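Separin (Saccharomyces cerevisiae, PDB 5U1T) cleaves the cohesin subunit MCD1/SCC1 at the onset of anaphase as a caspase-like cysteine endopeptidase, and is held inactive by securin for most of the cell cycle. Local coordinates at residues H65-W68 against G69-N72; N515-S518 against E519-S522; E598-S601 against S602-D606; L727-S730 against L731-V735; L780-G783 against S784-L788. All coordinates share one frame; numbering follows the deposited sequence.

Contact 1: residues H65-W68 against G69-N72; sequences HHMW and GHIN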
# COMPACT_ATOMS: atom_id res chain seq x y z
N HIS A 65 17.53 -37.87 1.23
CA HIS A 65 17.40 -36.94 0.13
C HIS A 65 16.26 -37.32 -0.79
O HIS A 65 16.25 -36.94 -1.94
CB HIS A 65 18.70 -36.86 -0.68
CG HIS A 65 19.88 -36.41 0.12
ND1 HIS A 65 21.13 -36.25 -0.43
CD2 HIS A 65 20.00 -36.09 1.43
CE1 HIS A 65 21.98 -35.84 0.51
NE2 HIS A 65 21.31 -35.73 1.64
N HIS A 66 15.34 -38.14 -0.27
CA HIS A 66 14.17 -38.64 -1.01
C HIS A 66 14.46 -39.31 -2.38
O HIS A 66 13.58 -39.39 -3.22
CB HIS A 66 13.16 -37.49 -1.20
CG HIS A 66 12.43 -37.13 0.06
ND1 HIS A 66 11.08 -36.89 0.09
CD2 HIS A 66 12.86 -37.02 1.34
CE1 HIS A 66 10.70 -36.63 1.33
NE2 HIS A 66 11.77 -36.71 2.10
N MET A 67 15.67 -39.81 -2.58
CA MET A 67 16.05 -40.43 -3.85
C MET A 67 15.67 -41.92 -3.89
O MET A 67 16.54 -42.80 -3.77
CB MET A 67 17.55 -40.26 -4.06
CG MET A 67 17.98 -38.87 -4.38
SD MET A 67 17.29 -38.42 -5.99
CE MET A 67 18.63 -38.89 -7.07
N TRP A 68 14.39 -42.22 -4.06
CA TRP A 68 13.89 -43.55 -3.75
C TRP A 68 14.33 -44.63 -4.73
O TRP A 68 14.43 -45.80 -4.38
CB TRP A 68 12.36 -43.55 -3.68
CG TRP A 68 11.70 -42.33 -3.02
CD1 TRP A 68 10.82 -41.45 -3.60
CD2 TRP A 68 11.84 -41.89 -1.65
NE1 TRP A 68 10.41 -40.51 -2.69
CE2 TRP A 68 11.03 -40.75 -1.50
CE3 TRP A 68 12.59 -42.35 -0.57
CZ2 TRP A 68 10.94 -40.06 -0.28
CZ3 TRP A 68 12.50 -41.66 0.64
CH2 TRP A 68 11.68 -40.53 0.77
N GLY A 69 14.57 -44.23 -5.97
CA GLY A 69 14.86 -45.16 -7.05
C GLY A 69 16.24 -45.71 -6.92
O GLY A 69 16.52 -46.80 -7.40
N HIS A 70 17.12 -44.99 -6.23
CA HIS A 70 18.45 -45.53 -6.00
C HIS A 70 18.46 -46.57 -4.88
O HIS A 70 19.42 -47.34 -4.73
CB HIS A 70 19.42 -44.40 -5.69
CG HIS A 70 19.97 -43.73 -6.91
ND1 HIS A 70 19.26 -42.80 -7.63
CD2 HIS A 70 21.17 -43.86 -7.52
CE1 HIS A 70 20.00 -42.37 -8.64
NE2 HIS A 70 21.16 -43.00 -8.60
N ILE A 71 17.40 -46.60 -4.09
CA ILE A 71 17.28 -47.64 -3.09
C ILE A 71 17.12 -48.99 -3.80
O ILE A 71 17.71 -49.99 -3.41
CB ILE A 71 16.11 -47.36 -2.14
CG1 ILE A 71 16.34 -46.06 -1.39
CG2 ILE A 71 15.98 -48.45 -1.11
CD1 ILE A 71 15.12 -45.56 -0.67
N ASN A 72 16.33 -49.01 -4.88
CA ASN A 72 16.10 -50.24 -5.63
C ASN A 72 17.39 -50.84 -6.16
O ASN A 72 17.62 -52.06 -6.10
CB ASN A 72 15.17 -49.99 -6.82
CG ASN A 72 13.85 -49.39 -6.42
OD1 ASN A 72 13.79 -48.39 -5.69
ND2 ASN A 72 12.78 -50.00 -6.90
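W68 O receives the amide of I71 three residues on: I71 N lies 3.1 Å from W68 O, and its N-H points only moderately straight (139°). One step earlier H70 N reaches M67 O across 3.3 Å in a weak bond. W68 and I71 send their side chains out side by side, and I71 CD1 meets the indole at its edge, near the ring plane, 4.1 Å from W68 CE3. Beyond the contact, W68 NE1 donates to N467 O and the indole meets W124 edge-to-face, so the ring is fixed both by a bond and by packing. M67 and H70 form the second side-by-side pair. The methionine chain is bent at its second and third torsions (chi2 -66°), which brings M67 CE to 4.0 Å from H70 ND1, oblique to the imidazole. L62 of helix 48-64 touches M67, H70 and I71, while R466 NH2 donates to N72 OD1. The arrangement is that of a tight helix-to-helix connection, in which an inverse gamma turn centred on M67 leads from helix 48-64 into the first turn of helix 69-87.

Contact 2: residues N515-S518 against E519-S522; sequences NIPS and ENWS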
# COMPACT_ATOMS: atom_id res chain seq x y z
N ASN A 515 17.10 -21.57 17.28
CA ASN A 515 18.35 -22.15 16.76
C ASN A 515 18.21 -23.52 16.12
O ASN A 515 18.51 -24.54 16.73
CB ASN A 515 19.40 -22.24 17.86
CG ASN A 515 19.69 -20.90 18.49
OD1 ASN A 515 19.51 -20.72 19.70
ND2 ASN A 515 20.14 -19.93 17.69
N ILE A 516 17.78 -23.54 14.87
CA ILE A 516 17.74 -24.76 14.10
C ILE A 516 19.12 -25.03 13.50
O ILE A 516 19.74 -24.13 12.95
CB ILE A 516 16.67 -24.67 13.02
CG1 ILE A 516 15.31 -24.62 13.70
CG2 ILE A 516 16.76 -25.85 12.09
CD1 ILE A 516 14.36 -23.70 13.02
N PRO A 517 19.63 -26.28 13.64
CA PRO A 517 20.93 -26.62 13.06
C PRO A 517 20.85 -26.88 11.55
O PRO A 517 21.18 -27.98 11.10
CB PRO A 517 21.33 -27.89 13.81
CG PRO A 517 20.04 -28.50 14.21
CD PRO A 517 19.09 -27.37 14.47
N SER A 518 20.44 -25.88 10.78
CA SER A 518 20.18 -26.09 9.36
C SER A 518 21.46 -26.37 8.59
O SER A 518 21.42 -26.99 7.53
CB SER A 518 19.46 -24.87 8.76
OG SER A 518 20.23 -23.69 8.91
N GLU A 519 22.60 -25.94 9.11
CA GLU A 519 23.86 -26.08 8.37
C GLU A 519 24.28 -27.54 8.25
O GLU A 519 25.20 -27.86 7.51
CB GLU A 519 24.97 -25.25 9.01
CG GLU A 519 25.48 -25.76 10.33
CD GLU A 519 24.51 -25.53 11.49
OE1 GLU A 519 23.47 -24.85 11.28
OE2 GLU A 519 24.79 -26.02 12.61
N ASN A 520 23.60 -28.42 8.98
CA ASN A 520 23.73 -29.87 8.79
C ASN A 520 23.25 -30.34 7.41
O ASN A 520 23.54 -31.48 7.01
CB ASN A 520 22.94 -30.63 9.85
CG ASN A 520 23.61 -30.63 11.21
OD1 ASN A 520 24.77 -30.22 11.33
ND2 ASN A 520 22.89 -31.09 12.24
N TRP A 521 22.51 -29.49 6.70
CA TRP A 521 21.76 -29.95 5.53
C TRP A 521 22.44 -29.60 4.22
O TRP A 521 23.25 -28.66 4.16
CB TRP A 521 20.34 -29.37 5.55
CG TRP A 521 19.61 -29.68 6.83
CD1 TRP A 521 19.83 -30.74 7.66
CD2 TRP A 521 18.54 -28.92 7.43
NE1 TRP A 521 18.97 -30.70 8.73
CE2 TRP A 521 18.17 -29.59 8.62
CE3 TRP A 521 17.87 -27.76 7.08
CZ2 TRP A 521 17.16 -29.12 9.45
CZ3 TRP A 521 16.86 -27.30 7.90
CH2 TRP A 521 16.51 -27.98 9.07
N SER A 522 22.12 -30.35 3.17
CA SER A 522 22.58 -29.99 1.83
C SER A 522 22.17 -28.55 1.49
O SER A 522 21.15 -28.07 2.01
CB SER A 522 22.00 -30.95 0.82
OG SER A 522 20.60 -30.94 0.99
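One face of the W521 indole lies against S518 and P517: S518 CA stands 3.7 Å from the centroid of the six-membered ring, 14° off its normal, a CH-pi contact, with P517 O farther out over the same face. I516 CG2 approaches obliquely and comes within 3.7 Å of W521 CH2, while the ring of F529, from helix 523-533, meets the indole edge-to-face. The backbone that makes this possible is an inverse gamma turn centred on P517, running into a short 3-10 turn that brings W521 back over the residues before it. S518 CB also reaches the ring, 3.7 Å from W521 CZ3. Without the indole of W521, as with an alanine at this position, S518 CA is likely to lose its aromatic cover and I516 CG2 its ring partner, opening a gap toward F529. E519 folds back on its own chain: with CG between the backbone N and the carbonyl carbon (chi1 71°) and a second bend beyond it, the carboxylate comes alongside P517, where E519 OE2 is 4.1 Å from P517 CB. Past the turn, S522 takes the N-cap position of helix 523-533, its OG hydrogen-bonded to E501 and S525. Two backbone bonds tie the turn, from N520 N to P517 O at 3.2 Å and, shorter, from W521 N to S518 O at 2.9 Å.

Contact 3: residues E598-S601 against S602-D606; sequences ERIS and SFEMD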
# COMPACT_ATOMS: atom_id res chain seq x y z
N GLU A 598 3.61 -32.17 -13.75
CA GLU A 598 3.49 -32.39 -12.31
C GLU A 598 2.66 -31.29 -11.65
O GLU A 598 2.65 -30.13 -12.10
CB GLU A 598 4.88 -32.46 -11.68
CG GLU A 598 4.89 -32.48 -10.17
CD GLU A 598 6.30 -32.48 -9.63
OE1 GLU A 598 6.53 -31.89 -8.54
OE2 GLU A 598 7.18 -33.08 -10.31
N ARG A 599 1.95 -31.68 -10.60
CA ARG A 599 1.23 -30.77 -9.73
C ARG A 599 2.15 -29.71 -9.15
O ARG A 599 3.32 -29.95 -8.89
CB ARG A 599 0.57 -31.55 -8.60
CG ARG A 599 -0.54 -30.84 -7.92
CD ARG A 599 -1.32 -31.80 -7.05
NE ARG A 599 -2.41 -31.08 -6.40
CZ ARG A 599 -2.27 -30.36 -5.28
NH1 ARG A 599 -3.33 -29.71 -4.78
NH2 ARG A 599 -1.08 -30.29 -4.65
N ILE A 600 1.62 -28.53 -8.95
CA ILE A 600 2.46 -27.44 -8.61
C ILE A 600 2.50 -27.36 -7.12
O ILE A 600 1.51 -27.49 -6.46
CB ILE A 600 1.93 -26.16 -9.22
CG1 ILE A 600 1.97 -26.32 -10.71
CG2 ILE A 600 2.81 -24.99 -8.89
CD1 ILE A 600 3.37 -26.41 -11.22
N SER A 601 3.69 -27.13 -6.60
CA SER A 601 3.93 -26.90 -5.18
C SER A 601 3.26 -25.68 -4.62
O SER A 601 2.97 -24.76 -5.32
CB SER A 601 5.43 -26.81 -4.87
OG SER A 601 6.25 -26.66 -6.00
N SER A 602 3.05 -25.68 -3.32
CA SER A 602 2.53 -24.52 -2.68
C SER A 602 3.70 -23.62 -2.52
O SER A 602 3.56 -22.43 -2.43
CB SER A 602 1.93 -24.87 -1.34
OG SER A 602 2.93 -25.07 -0.38
N PHE A 603 4.86 -24.21 -2.48
CA PHE A 603 6.09 -23.44 -2.42
C PHE A 603 6.20 -22.56 -3.68
O PHE A 603 6.62 -21.41 -3.63
CB PHE A 603 7.27 -24.39 -2.30
CG PHE A 603 8.59 -23.73 -2.18
CD1 PHE A 603 8.94 -23.04 -1.03
CD2 PHE A 603 9.52 -23.84 -3.20
CE1 PHE A 603 10.19 -22.48 -0.89
CE2 PHE A 603 10.77 -23.26 -3.07
CZ PHE A 603 11.10 -22.59 -1.91
N GLU A 604 5.80 -23.11 -4.82
CA GLU A 604 5.89 -22.35 -6.05
C GLU A 604 4.72 -21.35 -6.19
O GLU A 604 4.94 -20.21 -6.59
CB GLU A 604 5.94 -23.27 -7.26
CG GLU A 604 6.23 -22.52 -8.52
CD GLU A 604 6.11 -23.37 -9.73
OE1 GLU A 604 5.74 -22.84 -10.79
OE2 GLU A 604 6.36 -24.59 -9.63
N MET A 605 3.51 -21.80 -5.85
CA MET A 605 2.32 -20.94 -5.76
C MET A 605 2.56 -19.66 -4.96
O MET A 605 2.25 -18.56 -5.42
CB MET A 605 1.15 -21.69 -5.12
CG MET A 605 0.66 -22.87 -5.92
SD MET A 605 0.03 -22.26 -7.49
CE MET A 605 1.36 -22.69 -8.64
N ASP A 606 3.08 -19.83 -3.76
CA ASP A 606 3.36 -18.70 -2.89
C ASP A 606 4.45 -17.84 -3.47
O ASP A 606 4.46 -16.64 -3.26
CB ASP A 606 3.79 -19.17 -1.50
CG ASP A 606 2.70 -19.91 -0.78
OD1 ASP A 606 1.54 -19.93 -1.28
OD2 ASP A 606 3.00 -20.47 0.30
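The start of helix 602-617 is the setting here, with S601 at the N-cap; I600 just before it and M605 four residues after it occupy the two positions of a hydrophobic staple. S601 O receives M605 N at 3.1 Å in a nearly straight bond (174°), the first full turn of the helix. E604 N also leans on S601 O, at 3.3 Å, but weakly and at a poor slant. The S601 hydroxyl packs beside the next turn, its OG 3.6 Å from E604 CB. Over the backbone, the side chains of I600 and M605 cross at about a right angle. M605 is bent at its second and third torsions, which turns the thioether back toward the preceding loop, and M605 SD lies 4.1 Å from I600 CG2; the modelled place of the terminal methyl is doubtful. Cutting the M605 side chain back to an alanine is likely to deprive I600 CG2 of its thioether neighbour and open a gap beside Y638, which touches both side chains. I600 meets E604 as well, at a slant, with E604 OE2 3.6 Å from I600 CG2. F603 faces elsewhere: its ring meets F474 and, at a small angle between planes, an aromatic ring of another protein's chain. The buried E604 carboxylate is gripped by three outside donors, Y638 OH and Y585 OH at OE1 and W589 NE1 at OE2. These donors, together with the nearby helix N-terminus, would probably favour the charged form of E604, despite the apolar isoleucine at its flank.

Contact 4: residues L727-S730 against L731-V735; sequences LPMS and LYIKV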
# COMPACT_ATOMS: atom_id res chain seq x y z
N LEU A 727 -11.87 -12.31 11.47
CA LEU A 727 -11.11 -13.03 10.46
C LEU A 727 -9.71 -13.30 10.98
O LEU A 727 -9.28 -12.66 11.94
CB LEU A 727 -11.05 -12.23 9.15
CG LEU A 727 -12.39 -11.78 8.56
CD1 LEU A 727 -12.18 -11.14 7.20
CD2 LEU A 727 -13.36 -12.94 8.46
N PRO A 728 -8.98 -14.23 10.35
CA PRO A 728 -7.54 -14.31 10.65
C PRO A 728 -6.89 -12.93 10.49
O PRO A 728 -7.25 -12.22 9.56
CB PRO A 728 -7.01 -15.29 9.59
CG PRO A 728 -8.19 -16.13 9.24
CD PRO A 728 -9.41 -15.27 9.40
N MET A 729 -5.98 -12.57 11.39
CA MET A 729 -5.36 -11.25 11.38
C MET A 729 -4.80 -10.87 10.00
O MET A 729 -4.91 -9.71 9.58
CB MET A 729 -4.25 -11.20 12.44
CG MET A 729 -3.53 -9.86 12.60
SD MET A 729 -4.53 -8.54 13.36
CE MET A 729 -5.31 -9.45 14.70
N SER A 730 -4.24 -11.84 9.28
CA SER A 730 -3.66 -11.60 7.96
C SER A 730 -4.67 -11.09 6.91
O SER A 730 -4.30 -10.28 6.05
CB SER A 730 -3.02 -12.86 7.43
OG SER A 730 -4.02 -13.72 6.91
N LEU A 731 -5.90 -11.59 6.97
CA LEU A 731 -6.98 -11.14 6.11
C LEU A 731 -7.58 -9.85 6.63
O LEU A 731 -8.07 -9.02 5.85
CB LEU A 731 -8.10 -12.18 6.03
CG LEU A 731 -7.86 -13.50 5.31
CD1 LEU A 731 -9.19 -14.23 5.18
CD2 LEU A 731 -7.23 -13.25 3.95
N TYR A 732 -7.59 -9.69 7.94
CA TYR A 732 -8.16 -8.49 8.52
C TYR A 732 -7.29 -7.30 8.13
O TYR A 732 -7.81 -6.25 7.79
CB TYR A 732 -8.28 -8.61 10.04
CG TYR A 732 -8.72 -7.34 10.72
CD1 TYR A 732 -9.74 -6.55 10.19
CD2 TYR A 732 -8.12 -6.92 11.91
CE1 TYR A 732 -10.15 -5.38 10.82
CE2 TYR A 732 -8.52 -5.76 12.55
CZ TYR A 732 -9.53 -4.99 12.00
OH TYR A 732 -9.92 -3.83 12.63
N ILE A 733 -5.96 -7.48 8.17
CA ILE A 733 -5.03 -6.47 7.70
C ILE A 733 -5.32 -6.12 6.24
O ILE A 733 -5.31 -4.94 5.84
CB ILE A 733 -3.57 -6.94 7.84
CG1 ILE A 733 -3.19 -7.11 9.31
CG2 ILE A 733 -2.61 -5.97 7.18
CD1 ILE A 733 -3.09 -5.83 10.07
N LYS A 734 -5.62 -7.15 5.44
CA LYS A 734 -5.88 -6.97 4.02
C LYS A 734 -7.19 -6.21 3.77
O LYS A 734 -7.28 -5.44 2.82
CB LYS A 734 -5.90 -8.32 3.31
CG LYS A 734 -4.51 -8.84 2.93
CD LYS A 734 -4.54 -10.29 2.48
CE LYS A 734 -3.16 -10.76 2.00
NZ LYS A 734 -3.22 -12.03 1.19
N VAL A 735 -8.19 -6.43 4.63
CA VAL A 735 -9.44 -5.67 4.58
C VAL A 735 -9.20 -4.17 4.82
O VAL A 735 -9.68 -3.32 4.08
CB VAL A 735 -10.48 -6.23 5.61
CG1 VAL A 735 -11.56 -5.21 5.93
CG2 VAL A 735 -11.11 -7.52 5.10
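M729 and Y732 set their side chains at a slant to each other, with the sulphur at the rim of the phenol ring: M729 SD lies near the ring plane, 4.2 Å from Y732 CD2. Two bends in the methionine chain beyond a CG set opposite the backbone N (chi1 -177°) bring the sulphur there, while M729 CG touches I733 one position on, 4.3 Å from I733 CG1. A second, leucine-lined side of the turn is made by L727, which comes from before the helix and points toward its first turn: L727 CB is 4.3 Å from L731 CB, and L727 CD1 reaches forward to V735 CG2. P728 holds the N-cap position, and P728 CD lies 4.4 Å from L731 CD1. Behind the side chains, P728 O takes Y732 N at 3.0 Å, with L731 N adding a weak second bond, and M729 O takes I733 N at 2.8 Å in a fairly straight bond (166°); K734 N reaches S730 O only weakly. The aliphatic part of K734 runs close to S730, its CG 3.4 Å from S730 O, and its amine forms a salt bridge with E681. The first turn of helix 729-752 thus lies against helix 680-689, which L727, L731, K734 and V735 all touch, and against helix 782-805, which meets I733 and K734 at S784.

Contact 5: residues L780-G783 against S784-L788; sequences LSQG and SRLAL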
# COMPACT_ATOMS: atom_id res chain seq x y z
N LEU A 780 3.55 -7.72 10.64
CA LEU A 780 3.21 -7.42 9.25
C LEU A 780 3.86 -8.26 8.18
O LEU A 780 5.06 -8.34 8.12
CB LEU A 780 3.55 -5.96 9.00
CG LEU A 780 2.73 -5.21 7.99
CD1 LEU A 780 1.33 -5.75 7.95
CD2 LEU A 780 2.71 -3.75 8.35
N SER A 781 3.06 -8.84 7.30
CA SER A 781 3.60 -9.68 6.22
C SER A 781 4.18 -8.83 5.09
O SER A 781 3.66 -7.78 4.78
CB SER A 781 2.53 -10.62 5.66
OG SER A 781 1.69 -9.97 4.72
N GLN A 782 5.26 -9.31 4.47
CA GLN A 782 5.91 -8.60 3.39
C GLN A 782 4.93 -8.00 2.39
O GLN A 782 5.01 -6.82 2.10
CB GLN A 782 6.87 -9.51 2.64
CG GLN A 782 7.42 -8.92 1.34
CD GLN A 782 8.48 -7.85 1.55
OE1 GLN A 782 8.50 -7.16 2.57
NE2 GLN A 782 9.38 -7.72 0.59
N GLY A 783 4.00 -8.81 1.88
CA GLY A 783 3.01 -8.34 0.91
C GLY A 783 2.16 -7.18 1.41
O GLY A 783 1.91 -6.20 0.69
N SER A 784 1.72 -7.27 2.65
CA SER A 784 0.95 -6.20 3.25
C SER A 784 1.82 -4.99 3.61
O SER A 784 1.34 -3.87 3.60
CB SER A 784 0.22 -6.72 4.48
OG SER A 784 -1.01 -7.28 4.08
N ARG A 785 3.09 -5.20 3.92
CA ARG A 785 3.95 -4.08 4.28
C ARG A 785 4.18 -3.22 3.04
O ARG A 785 4.20 -1.99 3.12
CB ARG A 785 5.28 -4.57 4.87
CG ARG A 785 6.17 -3.45 5.33
CD ARG A 785 7.46 -3.97 5.86
NE ARG A 785 8.23 -4.69 4.87
CZ ARG A 785 9.24 -4.17 4.18
NH1 ARG A 785 9.89 -4.90 3.30
NH2 ARG A 785 9.60 -2.91 4.37
N LEU A 786 4.35 -3.87 1.89
CA LEU A 786 4.57 -3.16 0.65
C LEU A 786 3.30 -2.46 0.24
O LEU A 786 3.34 -1.35 -0.26
CB LEU A 786 5.04 -4.12 -0.45
CG LEU A 786 6.34 -4.90 -0.21
CD1 LEU A 786 6.59 -5.89 -1.34
CD2 LEU A 786 7.53 -3.97 -0.01
N ALA A 787 2.16 -3.11 0.46
CA ALA A 787 0.86 -2.52 0.13
C ALA A 787 0.70 -1.20 0.85
O ALA A 787 0.34 -0.19 0.26
CB ALA A 787 -0.27 -3.46 0.51
N LEU A 788 1.01 -1.23 2.15
CA LEU A 788 0.89 -0.10 3.05
C LEU A 788 1.90 1.00 2.74
O LEU A 788 1.65 2.17 2.99
CB LEU A 788 1.07 -0.59 4.48
CG LEU A 788 0.88 0.47 5.56
CD1 LEU A 788 -0.50 1.06 5.42
CD2 LEU A 788 1.06 -0.20 6.90
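S781 O takes the amide of R785 at 2.8 Å, and Q782 O and G783 O follow in step with L786 N and A787 N, so that the helix is regular from its first turn. The polar side-chain link is between Q782 and R785. Q782 OE1 accepts from R785 NH1 at 2.8 Å, on a lone pair in the amide's own plane, with a weak second bond from R785 NE; the amide and guanidinium planes are turned 27° apart. R785 is bent at its third torsion (chi3 62°), which swings the guanidinium back to the glutamine, and its NH2 donates to the backbone of a chain of another protein, where the stronger polar partner lies. The apolar part of Q782 also serves as packing, Q782 CG lying 4.1 Å from L786 CD1. L780, just before the helix, is the apolar half: L780 CD1 rests 3.8 Å from S784 CB, and its other methyl, CD2, meets L788 CD2 at 4.2 Å, the two leucines crossing at about a right angle. L788 packs further against helix 756-775, and L786 against helix 602-617. At the N-cap, S781 OG receives S784 N across 3.4 Å in a weak bond. The arrangement is that of a serine N-cap, a side-chain oxygen before the helix answering a first-turn amide, at the start of helix 782-805.

The five contacts follow one another along the chain, each close to the start of a helix in the helical part of the protein, and all lie away from the active site, which by similarity includes C1497. Contacts 1 and 2 come within about 5 Å at their nearest atoms, and E501 touches both H65 of the first and W521 of the second. Contacts 4 and 5, with centres 12 Å apart, touch directly, I733 CG2 lying 3.7 Å from S784 OG. Contact 3 stands between these pairs, its centre about 22 Å from those of contacts 1 and 5; helix 602-617, which it opens, packs against contact 5. Contacts 3 and 5 also both meet a chain of another protein.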